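Local coordinates for Lmo0135 protein (Listeria monocytogenes EGD-e, PDB 5ISU), which is the substrate-binding protein of an ABC transporter, a family 5 solute-binding protein that probably binds peptides, at residues R257-T262 with P464-N469; L283-I288 with V317-Q322; D296-P301 with N469-L474; T307-Y312 with M402-D407. All blocks are in the same frame, centred on the assembly; numbering follows the deposited sequence.

Overall arrangement
Contacts 1 and 3 lie on one mixed sheet, with strand 462-475 running between strand 248-263 (contact 1) and the short strand 299-301 (contact 3); their centres are about 13 Å apart and they share Asn469. Contact 2, the start of helix 285-292 against a loop, sits about 12 Å centre to centre from contact 1 and joins it through Arg285, whose NE reaches the Pro464 carbonyl. Contact 4 pairs two loops about 14 Å from contact 1, centre to centre, touching it through Thr307 and tied to contact 3 by the Lys300-Glu308 salt bridge. Contacts 2 and 4 do not meet, their nearest atoms being about 8 Å apart.

Contact 1 (R257-T262 with P464-N469); sequences RLSYAT and PISYDN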
loop_
_atom_site.group_PDB
_atom_site.type_symbol
_atom_site.label_atom_id
_atom_site.label_comp_id
_atom_site.label_asym_id
_atom_site.label_seq_id
_atom_site.Cartn_x
_atom_site.Cartn_y
_atom_site.Cartn_z
ATOM N N ARG A 257 -0.789 6.781 1.331
ATOM C CA ARG A 257 -0.919 6.874 -0.099
ATOM C C ARG A 257 -0.460 8.243 -0.591
ATOM O O ARG A 257 -0.830 9.271 -0.014
ATOM C CB ARG A 257 -2.361 6.646 -0.525
ATOM C CG ARG A 257 -2.576 6.776 -2.026
ATOM C CD ARG A 257 -3.994 6.431 -2.430
ATOM N NE ARG A 257 -4.202 6.526 -3.887
ATOM C CZ ARG A 257 -4.477 7.650 -4.559
ATOM N NH1 ARG A 257 -4.659 7.602 -5.881
ATOM N NH2 ARG A 257 -4.564 8.828 -3.937
ATOM N N LEU A 258 0.381 8.242 -1.621
ATOM C CA LEU A 258 0.763 9.463 -2.290
ATOM C C LEU A 258 -0.100 9.592 -3.555
ATOM O O LEU A 258 -0.192 8.663 -4.340
ATOM C CB LEU A 258 2.240 9.464 -2.710
ATOM C CG LEU A 258 2.586 10.615 -3.667
ATOM C CD1 LEU A 258 2.479 11.984 -2.999
ATOM C CD2 LEU A 258 3.954 10.451 -4.314
ATOM N N SER A 259 -0.742 10.738 -3.719
ATOM C CA SER A 259 -1.503 11.083 -4.926
ATOM C C SER A 259 -0.544 11.988 -5.677
ATOM O O SER A 259 -0.011 12.935 -5.077
ATOM C CB SER A 259 -2.762 11.856 -4.567
ATOM O OG SER A 259 -3.419 12.361 -5.724
ATOM N N TYR A 260 -0.282 11.684 -6.951
ATOM C CA TYR A 260 0.652 12.474 -7.732
ATOM C C TYR A 260 0.357 12.491 -9.217
ATOM O O TYR A 260 -0.430 11.702 -9.711
ATOM C CB TYR A 260 2.062 11.940 -7.521
ATOM C CG TYR A 260 2.335 10.576 -8.101
ATOM C CD1 TYR A 260 1.832 9.428 -7.503
ATOM C CD2 TYR A 260 3.093 10.428 -9.242
ATOM C CE1 TYR A 260 2.071 8.173 -8.023
ATOM C CE2 TYR A 260 3.370 9.167 -9.773
ATOM C CZ TYR A 260 2.853 8.043 -9.161
ATOM O OH TYR A 260 3.104 6.794 -9.680
ATOM N N ALA A 261 1.009 13.413 -9.916
ATOM C CA ALA A 261 0.932 13.516 -11.363
ATOM C C ALA A 261 2.304 13.174 -11.932
ATOM O O ALA A 261 3.303 13.578 -11.386
ATOM C CB ALA A 261 0.545 14.916 -11.759
ATOM N N THR A 262 2.339 12.428 -13.025
ATOM C CA THR A 262 3.588 12.053 -13.688
ATOM C C THR A 262 3.731 12.859 -14.959
ATOM O O THR A 262 2.741 13.134 -15.606
ATOM C CB THR A 262 3.541 10.599 -14.178
ATOM O OG1 THR A 262 2.579 10.494 -15.238
ATOM C CG2 THR A 262 3.160 9.639 -13.076
ATOM N N PRO A 464 4.292 15.573 -6.642
ATOM C CA PRO A 464 3.578 14.945 -5.506
ATOM C C PRO A 464 2.481 15.882 -5.030
ATOM O O PRO A 464 2.766 17.005 -4.673
ATOM C CB PRO A 464 4.658 14.781 -4.429
ATOM C CG PRO A 464 5.967 15.078 -5.111
ATOM C CD PRO A 464 5.669 15.949 -6.287
ATOM N N ILE A 465 1.232 15.425 -5.053
ATOM C CA ILE A 465 0.121 16.273 -4.677
ATOM C C ILE A 465 -0.184 16.199 -3.191
ATOM O O ILE A 465 -0.125 17.201 -2.495
ATOM C CB ILE A 465 -1.153 15.896 -5.455
ATOM C CG1 ILE A 465 -0.935 16.036 -6.964
ATOM C CG2 ILE A 465 -2.319 16.770 -5.014
ATOM C CD1 ILE A 465 -2.069 15.458 -7.790
ATOM N N SER A 466 -0.533 15.015 -2.712
ATOM C CA SER A 466 -0.912 14.859 -1.310
ATOM C C SER A 466 -0.706 13.478 -0.727
ATOM O O SER A 466 -0.643 12.497 -1.467
ATOM C CB SER A 466 -2.388 15.226 -1.155
ATOM O OG SER A 466 -3.228 14.437 -2.000
ATOM N N TYR A 467 -0.532 13.429 0.594
ATOM C CA TYR A 467 -0.484 12.180 1.308
ATOM C C TYR A 467 -1.911 12.056 1.785
ATOM O O TYR A 467 -2.395 12.899 2.558
ATOM C CB TYR A 467 0.510 12.185 2.473
ATOM C CG TYR A 467 1.887 12.614 2.039
ATOM C CD1 TYR A 467 2.509 11.993 0.953
ATOM C CD2 TYR A 467 2.576 13.617 2.707
ATOM C CE1 TYR A 467 3.760 12.374 0.525
ATOM C CE2 TYR A 467 3.842 14.002 2.290
ATOM C CZ TYR A 467 4.426 13.374 1.184
ATOM O OH TYR A 467 5.683 13.734 0.721
ATOM N N ASP A 468 -2.592 11.028 1.287
ATOM C CA ASP A 468 -4.014 10.825 1.541
ATOM C C ASP A 468 -4.409 10.022 2.787
ATOM O O ASP A 468 -3.678 9.162 3.258
ATOM C CB ASP A 468 -4.630 10.179 0.304
ATOM C CG ASP A 468 -4.617 11.097 -0.909
ATOM O OD1 ASP A 468 -4.090 12.237 -0.828
ATOM O OD2 ASP A 468 -5.157 10.672 -1.955
ATOM N N ASN A 469 -5.583 10.330 3.313
ATOM C CA ASN A 469 -6.119 9.604 4.473
ATOM C C ASN A 469 -7.268 8.741 3.995
ATOM O O ASN A 469 -7.855 9.009 2.973
ATOM C CB ASN A 469 -6.635 10.562 5.552
ATOM C CG ASN A 469 -5.551 11.456 6.110
ATOM O OD1 ASN A 469 -4.392 11.057 6.236
ATOM N ND2 ASN A 469 -5.924 12.680 6.444
HETATM O O HOH W 1 -4.825 14.235 -4.489
#
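A classic beta bulge interrupts the antiparallel pairing of strands 257-262 and 464-469, neighbours in the mixed sheet of this solute-binding protein. Ile465 and Ser466 both face Ser259, and their two N-H groups converge on its carbonyl: Ile465 N lies 2.8 Å from Ser259 O, in the carbonyl plane, while Ser466 N approaches the same oxygen from a position tilted 19° from that plane. In return Ser259 N gives a nearly straight bond to Ser466 O at 2.9 Å. Beyond the bulge, Asp468 N donates to Arg257 O. The extra residue shifts the register by one, setting Tyr260 opposite Pro464.

On the face carrying Leu258, Tyr260, Pro464 and Tyr467, the methyl CD1 of Leu258 touches two residues of the other strand, Pro464 at CB and Tyr467 at CE1, each 3.8 Å away. It approaches the Tyr467 ring obliquely. The far end of that ring is held by the backbone of Ser303 and Ser304.

The other face is polar. The extended Arg257 chain, with CG anti to the backbone N (chi1 178°), runs beside Asp468 in the same direction, and its NH2 forms a salt bridge with Asp468 OD2 at 2.8 Å. The hydrogen bond within it is bent and weak, the two charged planes lying 33° apart. Asp468 OD1, by contrast, takes the Ser466 hydroxyl on its syn lone pair. One water links the two serines, 2.6 Å from Ser259 OG and donating to Ser466 OG at 3.0 Å.

Contact 2 (L283-I288 with V317-Q322); sequences LDREEI and VETYDQ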
loop_
_atom_site.group_PDB
_atom_site.type_symbol
_atom_site.label_atom_id
_atom_site.label_comp_id
_atom_site.label_asym_id
_atom_site.label_seq_id
_atom_site.Cartn_x
_atom_site.Cartn_y
_atom_site.Cartn_z
ATOM N N LEU A 283 0.790 25.352 -9.872
ATOM C CA LEU A 283 -0.150 24.690 -8.977
ATOM C C LEU A 283 0.003 25.035 -7.503
ATOM O O LEU A 283 1.066 25.472 -7.067
ATOM C CB LEU A 283 0.017 23.176 -9.140
ATOM C CG LEU A 283 -0.029 22.620 -10.569
ATOM C CD1 LEU A 283 0.300 21.138 -10.587
ATOM C CD2 LEU A 283 -1.383 22.868 -11.214
ATOM N N ASP A 284 -1.086 24.824 -6.754
ATOM C CA ASP A 284 -1.130 25.032 -5.289
ATOM C C ASP A 284 -1.831 23.860 -4.623
ATOM O O ASP A 284 -3.030 23.636 -4.817
ATOM C CB ASP A 284 -1.827 26.327 -4.893
ATOM C CG ASP A 284 -1.990 26.455 -3.379
ATOM O OD1 ASP A 284 -2.842 25.754 -2.788
ATOM O OD2 ASP A 284 -1.261 27.260 -2.771
ATOM N N ARG A 285 -1.086 23.159 -3.791
ATOM C CA ARG A 285 -1.584 21.968 -3.126
ATOM C C ARG A 285 -2.850 22.099 -2.283
ATOM O O ARG A 285 -3.709 21.240 -2.392
ATOM C CB ARG A 285 -0.463 21.348 -2.295
ATOM C CG ARG A 285 0.598 20.721 -3.178
ATOM C CD ARG A 285 1.757 20.170 -2.397
ATOM N NE ARG A 285 2.699 19.506 -3.303
ATOM C CZ ARG A 285 3.719 20.106 -3.936
ATOM N NH1 ARG A 285 4.511 19.401 -4.740
ATOM N NH2 ARG A 285 3.963 21.401 -3.779
ATOM N N GLU A 286 -2.963 23.134 -1.442
ATOM C CA GLU A 286 -4.183 23.299 -0.615
ATOM C C GLU A 286 -5.420 23.450 -1.489
ATOM O O GLU A 286 -6.482 22.961 -1.137
ATOM C CB GLU A 286 -4.079 24.458 0.377
ATOM C CG GLU A 286 -3.029 24.210 1.448
ATOM C CD GLU A 286 -3.147 25.115 2.680
ATOM O OE1 GLU A 286 -2.240 25.014 3.531
ATOM O OE2 GLU A 286 -4.131 25.898 2.818
ATOM N N GLU A 287 -5.261 24.107 -2.631
ATOM C CA GLU A 287 -6.358 24.266 -3.587
ATOM C C GLU A 287 -6.727 22.933 -4.244
ATOM O O GLU A 287 -7.917 22.634 -4.400
ATOM C CB GLU A 287 -6.012 25.303 -4.664
ATOM C CG GLU A 287 -5.956 26.741 -4.143
ATOM C CD GLU A 287 -5.740 27.788 -5.238
ATOM O OE1 GLU A 287 -5.289 27.454 -6.375
ATOM O OE2 GLU A 287 -6.016 28.959 -4.950
ATOM N N ILE A 288 -5.722 22.137 -4.632
ATOM C CA ILE A 288 -6.003 20.824 -5.235
ATOM C C ILE A 288 -6.764 19.941 -4.253
ATOM O O ILE A 288 -7.759 19.317 -4.611
ATOM C CB ILE A 288 -4.731 20.084 -5.669
ATOM C CG1 ILE A 288 -4.022 20.857 -6.784
ATOM C CG2 ILE A 288 -5.083 18.686 -6.176
ATOM C CD1 ILE A 288 -2.655 20.311 -7.148
ATOM N N VAL A 317 12.464 19.288 0.676
ATOM C CA VAL A 317 12.809 19.157 -0.737
ATOM C C VAL A 317 12.128 20.306 -1.467
ATOM O O VAL A 317 11.254 20.960 -0.905
ATOM C CB VAL A 317 12.354 17.786 -1.346
ATOM C CG1 VAL A 317 13.113 16.636 -0.718
ATOM C CG2 VAL A 317 10.851 17.559 -1.204
ATOM N N GLU A 318 12.517 20.550 -2.711
ATOM C CA GLU A 318 11.885 21.616 -3.477
ATOM C C GLU A 318 10.420 21.228 -3.740
ATOM O O GLU A 318 10.144 20.093 -4.140
ATOM C CB GLU A 318 12.628 21.894 -4.793
ATOM C CG GLU A 318 12.000 23.011 -5.638
ATOM C CD GLU A 318 11.778 24.304 -4.856
ATOM O OE1 GLU A 318 12.698 24.724 -4.100
ATOM O OE2 GLU A 318 10.682 24.906 -5.000
ATOM N N THR A 319 9.499 22.166 -3.501
ATOM C CA THR A 319 8.080 21.913 -3.689
ATOM C C THR A 319 7.414 22.801 -4.726
ATOM O O THR A 319 6.233 22.607 -5.014
ATOM C CB THR A 319 7.308 21.954 -2.344
ATOM O OG1 THR A 319 7.619 23.154 -1.624
ATOM C CG2 THR A 319 7.706 20.788 -1.506
ATOM N N TYR A 320 8.157 23.742 -5.303
ATOM C CA TYR A 320 7.640 24.612 -6.360
ATOM C C TYR A 320 6.359 25.304 -5.956
ATOM O O TYR A 320 5.351 25.201 -6.653
ATOM C CB TYR A 320 7.406 23.807 -7.642
ATOM C CG TYR A 320 8.640 23.091 -8.102
ATOM C CD1 TYR A 320 9.593 23.763 -8.842
ATOM C CD2 TYR A 320 8.872 21.758 -7.781
ATOM C CE1 TYR A 320 10.752 23.154 -9.253
ATOM C CE2 TYR A 320 10.033 21.125 -8.211
ATOM C CZ TYR A 320 10.967 21.844 -8.954
ATOM O OH TYR A 320 12.131 21.303 -9.409
ATOM N N ASP A 321 6.403 26.008 -4.825
ATOM C CA ASP A 321 5.207 26.697 -4.314
ATOM C C ASP A 321 4.686 27.677 -5.364
ATOM O O ASP A 321 5.467 28.336 -6.037
ATOM C CB ASP A 321 5.497 27.360 -2.978
ATOM C CG ASP A 321 5.958 26.351 -1.929
ATOM O OD1 ASP A 321 6.972 25.660 -2.173
ATOM O OD2 ASP A 321 5.313 26.250 -0.868
ATOM N N GLN A 322 3.364 27.754 -5.485
ATOM C CA GLN A 322 2.709 28.518 -6.562
ATOM C C GLN A 322 3.324 29.887 -6.863
ATOM O O GLN A 322 3.428 30.737 -5.983
ATOM C CB GLN A 322 1.207 28.667 -6.310
ATOM C CG GLN A 322 0.391 28.937 -7.568
ATOM C CD GLN A 322 -1.100 29.090 -7.274
ATOM O OE1 GLN A 322 -1.505 29.925 -6.466
ATOM N NE2 GLN A 322 -1.923 28.293 -7.946
HETATM O O HOH W 2 3.051 24.031 -6.009
HETATM O O HOH W 3 1.659 26.641 -3.105
#
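Gln322 lies along Leu283 and Asp284, and Arg285 bonds by its guanidinium to Thr319. The Gln322 chain swings away from its own N-H (chi1 -157°) and stays extended beyond CG, which lays it along the backbone of the facing segment. Its CB comes to 3.3 Å from Leu283 O, and the amide at its end rests against Asp284 CB, with NE2 at 3.6 Å. That nitrogen also makes a weak hydrogen bond to the carbonyl of Ala282.

Arg285 extends toward Thr319, crossing its side chain at about a right angle. NH2 gives a nearly straight bond to Thr319 O at 2.9 Å, with the acceptor in the guanidinium plane, while the methyl CG2 of Thr319 lies over one face of that group. NE is used in another direction, donating to Pro464 O. The guanidinium therefore ties the loop to the sheet.

Leu283 contributes its backbone: a water sits 2.7 Å from Leu283 O and from Tyr320 O, although it has more acceptors within reach than protons, so both bonds need not be made at once. A second water donates to Asp284 OD2 and accepts from Gln322 N. Asp284 is the N-cap residue of the helix, and its OD1 takes Glu287 N at 2.9 Å, a capping bond.

The contact thus joins the start of helix 285-292 to the loop leading into helix 324-334. Helix 351-365 packs on Leu283 and Gln322, strand 462-475 meets Leu283 and Arg285 through Tyr463, and the loop's Tyr320 reaches the carbonyl of Ala457 on helix 442-458.

Contact 3 (D296-P301 with N469-L474); sequences DEYAKP and NAVLAL
Two hydrogen bonds, both given by Asn469, join the segment at Glu297 and Tyr298 to strand 469-474. The backbone N of Asn469 donates to Tyr298 O at 2.9 Å, and the side-chain ND2 donates to the preceding carbonyl, Glu297 O, at 3.0 Å. One residue thus grips two successive carbonyls. The side chain can do this because CG stands anti to its own carbonyl carbon, beside the backbone N (chi1 -62°), which directs the amide toward the same piece of chain as the N-H. Glu297 O lies within 6° of the Asn469 amide plane, so the amide meets it squarely. Seen from the carbonyls the approach is different: each nitrogen comes from well above its carbonyl plane, Asn469 N by 45°.

Apolar packing follows two residues along the strand. The methyl CG2 of Val471 touches the Tyr298 ring at CD1, 3.7 Å away, and is hardly farther from CE1. It reaches that side of the ring at an oblique angle. The Val471 torsion turns CG1 away from the backbone N and so leaves CG2 on the Tyr298 side.

Charged groups pair beyond the contact, where the Glu297 carboxylate forms a salt bridge with Arg239 and also accepts from Thr252 of strand 248-263. This piece of chain lies between helix 285-292 and strand 299-301, which pairs antiparallel with strand 462-475 through Lys300 and Tyr467. Along the opposite edge of strand 462-475, strand 248-263 bonds to Ala470 and Leu472.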
loop_
_atom_site.group_PDB
_atom_site.type_symbol
_atom_site.label_atom_id
_atom_site.label_comp_id
_atom_site.label_asym_id
_atom_site.label_seq_id
_atom_site.Cartn_x
_atom_site.Cartn_y
_atom_site.Cartn_z
ATOM N N ASP A 296 -9.510 19.693 4.041
ATOM C CA ASP A 296 -8.161 19.213 4.343
ATOM C C ASP A 296 -8.095 18.044 5.340
ATOM O O ASP A 296 -7.000 17.642 5.731
ATOM C CB ASP A 296 -7.278 20.372 4.847
ATOM C CG ASP A 296 -7.679 20.875 6.227
ATOM O OD1 ASP A 296 -8.882 20.822 6.575
ATOM O OD2 ASP A 296 -6.773 21.335 6.957
ATOM N N GLU A 297 -9.240 17.518 5.778
ATOM C CA GLU A 297 -9.214 16.393 6.721
ATOM C C GLU A 297 -8.862 15.078 6.013
ATOM O O GLU A 297 -8.494 14.121 6.668
ATOM C CB GLU A 297 -10.566 16.223 7.457
ATOM C CG GLU A 297 -10.497 15.210 8.616
ATOM C CD GLU A 297 -11.830 14.897 9.293
ATOM O OE1 GLU A 297 -12.732 15.767 9.356
ATOM O OE2 GLU A 297 -11.965 13.753 9.788
ATOM N N TYR A 298 -8.952 15.051 4.686
ATOM C CA TYR A 298 -8.749 13.824 3.912
ATOM C C TYR A 298 -7.416 13.688 3.197
ATOM O O TYR A 298 -7.124 12.637 2.615
ATOM C CB TYR A 298 -9.906 13.676 2.936
ATOM C CG TYR A 298 -11.246 13.828 3.637
ATOM C CD1 TYR A 298 -11.654 12.915 4.609
ATOM C CD2 TYR A 298 -12.106 14.886 3.328
ATOM C CE1 TYR A 298 -12.880 13.055 5.257
ATOM C CE2 TYR A 298 -13.331 15.033 3.969
ATOM C CZ TYR A 298 -13.715 14.120 4.929
ATOM O OH TYR A 298 -14.931 14.276 5.561
ATOM N N ALA A 299 -6.612 14.742 3.239
ATOM C CA ALA A 299 -5.298 14.726 2.622
ATOM C C ALA A 299 -4.481 15.916 3.105
ATOM O O ALA A 299 -5.042 16.955 3.436
ATOM C CB ALA A 299 -5.411 14.746 1.101
ATOM N N LYS A 300 -3.168 15.729 3.203
ATOM C CA LYS A 300 -2.267 16.808 3.567
ATOM C C LYS A 300 -1.285 17.001 2.386
ATOM O O LYS A 300 -0.928 16.028 1.718
ATOM C CB LYS A 300 -1.534 16.529 4.881
ATOM C CG LYS A 300 -0.539 15.368 4.837
ATOM C CD LYS A 300 0.049 15.042 6.216
ATOM C CE LYS A 300 0.954 16.152 6.723
ATOM N NZ LYS A 300 1.545 15.822 8.049
ATOM N N PRO A 301 -0.867 18.256 2.122
ATOM C CA PRO A 301 0.057 18.551 1.036
ATOM C C PRO A 301 1.332 17.712 1.061
ATOM O O PRO A 301 1.970 17.607 2.088
ATOM C CB PRO A 301 0.419 20.019 1.271
ATOM C CG PRO A 301 -0.721 20.580 2.058
ATOM C CD PRO A 301 -1.197 19.464 2.914
ATOM N N ASN A 469 -5.583 10.330 3.313
ATOM C CA ASN A 469 -6.119 9.604 4.473
ATOM C C ASN A 469 -7.268 8.741 3.995
ATOM O O ASN A 469 -7.855 9.009 2.973
ATOM C CB ASN A 469 -6.635 10.562 5.552
ATOM C CG ASN A 469 -5.551 11.456 6.110
ATOM O OD1 ASN A 469 -4.392 11.057 6.236
ATOM N ND2 ASN A 469 -5.924 12.680 6.444
ATOM N N ALA A 470 -7.526 7.658 4.706
ATOM C CA ALA A 470 -8.665 6.794 4.436
ATOM C C ALA A 470 -9.659 7.110 5.557
ATOM O O ALA A 470 -9.288 7.713 6.575
ATOM C CB ALA A 470 -8.257 5.342 4.467
ATOM N N VAL A 471 -10.913 6.703 5.365
ATOM C CA VAL A 471 -11.985 6.961 6.344
ATOM C C VAL A 471 -12.822 5.711 6.576
ATOM O O VAL A 471 -13.197 5.028 5.614
ATOM C CB VAL A 471 -12.934 8.078 5.856
ATOM C CG1 VAL A 471 -13.955 8.425 6.924
ATOM C CG2 VAL A 471 -12.148 9.325 5.483
ATOM N N LEU A 472 -13.094 5.421 7.845
ATOM C CA LEU A 472 -13.947 4.313 8.244
ATOM C C LEU A 472 -15.133 4.823 9.038
ATOM O O LEU A 472 -15.041 5.823 9.760
ATOM C CB LEU A 472 -13.233 3.374 9.205
ATOM C CG LEU A 472 -12.003 2.644 8.721
ATOM C CD1 LEU A 472 -11.364 1.962 9.918
ATOM C CD2 LEU A 472 -12.352 1.666 7.606
ATOM N N ALA A 473 -16.217 4.065 8.964
ATOM C CA ALA A 473 -17.392 4.313 9.757
ATOM C C ALA A 473 -17.596 3.024 10.549
ATOM O O ALA A 473 -17.650 1.937 9.964
ATOM C CB ALA A 473 -18.590 4.616 8.880
ATOM N N LEU A 474 -17.673 3.155 11.872
ATOM C CA LEU A 474 -17.855 2.024 12.784
ATOM C C LEU A 474 -19.083 2.254 13.665
ATOM O O LEU A 474 -19.126 3.230 14.396
ATOM C CB LEU A 474 -16.630 1.869 13.699
ATOM C CG LEU A 474 -16.747 0.795 14.793
ATOM C CD1 LEU A 474 -16.945 -0.552 14.124
ATOM C CD2 LEU A 474 -15.548 0.728 15.745
#

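Contact 4 (T307-Y312 with M402-D407); sequences TENTKY and MGNDPD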
loop_
_atom_site.group_PDB
_atom_site.type_symbol
_atom_site.label_atom_id
_atom_site.label_comp_id
_atom_site.label_asym_id
_atom_site.label_seq_id
_atom_site.Cartn_x
_atom_site.Cartn_y
_atom_site.Cartn_z
ATOM N N THR A 307 6.213 8.638 1.090
ATOM C CA THR A 307 5.197 8.924 2.114
ATOM C C THR A 307 5.881 9.020 3.478
ATOM O O THR A 307 7.029 8.596 3.627
ATOM C CB THR A 307 4.068 7.869 2.132
ATOM O OG1 THR A 307 4.630 6.542 2.119
ATOM C CG2 THR A 307 3.167 8.059 0.919
ATOM N N GLU A 308 5.176 9.562 4.471
ATOM C CA GLU A 308 5.761 9.809 5.817
ATOM C C GLU A 308 6.183 8.604 6.633
ATOM O O GLU A 308 7.005 8.731 7.528
ATOM C CB GLU A 308 4.814 10.649 6.665
ATOM C CG GLU A 308 4.556 12.040 6.093
ATOM C CD GLU A 308 3.783 12.948 7.049
ATOM O OE1 GLU A 308 3.348 12.491 8.147
ATOM O OE2 GLU A 308 3.623 14.132 6.700
ATOM N N ASN A 309 5.563 7.462 6.360
ATOM C CA ASN A 309 5.883 6.202 7.035
ATOM C C ASN A 309 7.208 5.593 6.587
ATOM O O ASN A 309 7.738 4.709 7.263
ATOM C CB ASN A 309 4.802 5.145 6.724
ATOM C CG ASN A 309 4.658 4.888 5.216
ATOM O OD1 ASN A 309 4.264 5.788 4.458
ATOM N ND2 ASN A 309 4.957 3.655 4.779
ATOM N N THR A 310 7.723 6.023 5.436
ATOM C CA THR A 310 8.923 5.400 4.874
ATOM C C THR A 310 10.194 5.937 5.481
ATOM O O THR A 310 10.390 7.144 5.496
ATOM C CB THR A 310 8.992 5.636 3.357
ATOM O OG1 THR A 310 7.782 5.172 2.739
ATOM C CG2 THR A 310 10.187 4.914 2.751
ATOM N N LYS A 311 11.088 5.053 5.927
ATOM C CA LYS A 311 12.367 5.504 6.494
ATOM C C LYS A 311 13.090 6.502 5.616
ATOM O O LYS A 311 13.132 6.358 4.396
ATOM C CB LYS A 311 13.343 4.374 6.811
ATOM C CG LYS A 311 13.115 3.723 8.149
ATOM C CD LYS A 311 14.370 3.050 8.663
ATOM C CE LYS A 311 14.914 1.991 7.723
ATOM N NZ LYS A 311 16.103 1.352 8.358
ATOM N N TYR A 312 13.659 7.505 6.284
ATOM C CA TYR A 312 14.436 8.575 5.670
ATOM C C TYR A 312 13.575 9.624 4.960
ATOM O O TYR A 312 14.089 10.500 4.254
ATOM C CB TYR A 312 15.557 8.003 4.787
ATOM C CG TYR A 312 16.307 6.879 5.496
ATOM C CD1 TYR A 312 16.896 7.083 6.740
ATOM C CD2 TYR A 312 16.414 5.617 4.926
ATOM C CE1 TYR A 312 17.573 6.065 7.394
ATOM C CE2 TYR A 312 17.097 4.586 5.567
ATOM C CZ TYR A 312 17.665 4.808 6.802
ATOM O OH TYR A 312 18.327 3.786 7.434
ATOM N N MET A 402 3.522 2.331 -0.864
ATOM C CA MET A 402 4.723 1.495 -1.058
ATOM C C MET A 402 5.414 0.791 0.101
ATOM O O MET A 402 6.326 -0.015 -0.148
ATOM C CB MET A 402 5.783 2.313 -1.791
ATOM C CG MET A 402 5.400 2.697 -3.186
ATOM S SD MET A 402 4.928 1.301 -4.203
ATOM C CE MET A 402 6.423 0.325 -4.275
ATOM N N GLY A 403 5.033 1.057 1.338
ATOM C CA GLY A 403 5.736 0.395 2.441
ATOM C C GLY A 403 6.737 1.303 3.167
ATOM O O GLY A 403 6.934 2.478 2.791
ATOM N N ASN A 404 7.378 0.713 4.182
ATOM C CA ASN A 404 8.262 1.403 5.121
ATOM C C ASN A 404 9.738 1.583 4.743
ATOM O O ASN A 404 10.440 2.309 5.448
ATOM C CB ASN A 404 8.175 0.709 6.508
ATOM C CG ASN A 404 6.778 0.779 7.118
ATOM O OD1 ASN A 404 5.938 1.596 6.715
ATOM N ND2 ASN A 404 6.524 -0.081 8.102
ATOM N N ASP A 405 10.213 0.900 3.697
ATOM C CA ASP A 405 11.600 1.022 3.264
ATOM C C ASP A 405 11.622 1.635 1.868
ATOM O O ASP A 405 10.934 1.148 0.964
ATOM C CB ASP A 405 12.355 -0.319 3.305
ATOM C CG ASP A 405 13.883 -0.148 3.034
ATOM O OD1 ASP A 405 14.278 0.181 1.873
ATOM O OD2 ASP A 405 14.694 -0.356 3.981
ATOM N N PRO A 406 12.441 2.694 1.677
ATOM C CA PRO A 406 12.483 3.368 0.377
ATOM C C PRO A 406 12.979 2.502 -0.786
ATOM O O PRO A 406 12.740 2.843 -1.931
ATOM C CB PRO A 406 13.420 4.556 0.631
ATOM C CG PRO A 406 14.301 4.106 1.757
ATOM C CD PRO A 406 13.438 3.256 2.621
ATOM N N ASP A 407 13.641 1.390 -0.508
ATOM C CA ASP A 407 14.130 0.513 -1.601
ATOM C C ASP A 407 12.973 -0.033 -2.457
ATOM O O ASP A 407 13.139 -0.265 -3.651
ATOM C CB ASP A 407 14.925 -0.654 -1.043
ATOM C CG ASP A 407 15.546 -1.523 -2.139
ATOM O OD1 ASP A 407 16.389 -1.017 -2.917
ATOM O OD2 ASP A 407 15.220 -2.729 -2.198
HETATM O O HOH W 4 3.816 4.843 0.147
HETATM O O HOH W 5 3.520 3.033 2.463
#
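Gly403 O receives the Thr310 hydroxyl at 2.8 Å, nearly along the C=O axis, and Asn309 ND2 also lies close to this oxygen. The same Thr310 OG1 is hydrogen-bonded to Tyr409, which reaches Thr307 OG1 as well. Asn309 directs its ND2 to Asn404 OD1, 3.0 Å away, in an almost perfectly straight bond: the acceptor lies in the plane of the Asn309 amide and the donor in the Asn404 carbonyl plane, although the two amides are turned 66° apart. A water accepts from the same nitrogen and from Gly403 N, so Asn309 meets the opposite loop both directly and through solvent. The backbone adds one bond, Lys311 N to Asn404 O at 2.9 Å, with the nitrogen above the carbonyl plane.

Farther along, the contact becomes apolar. A chi1 of -55° puts Thr310 CG2 opposite its backbone N, and this methyl packs on the Pro406 ring, 3.7 Å from CD. Pro406 CG in turn meets the edge of the Tyr312 ring at CD2, 4.1 Å away; the hydroxyl of that tyrosine bonds to Asp442 of helix 442-458.

These are the loops that follow strands 299-301 and 395-400, and helix 442-458 flanks Tyr312 and Pro406. Each loop has a local motif: 307-310 is a type I beta turn, and Asp405 OD1 accepts from Asp407 N at 2.7 Å, the bond that defines an Asx turn.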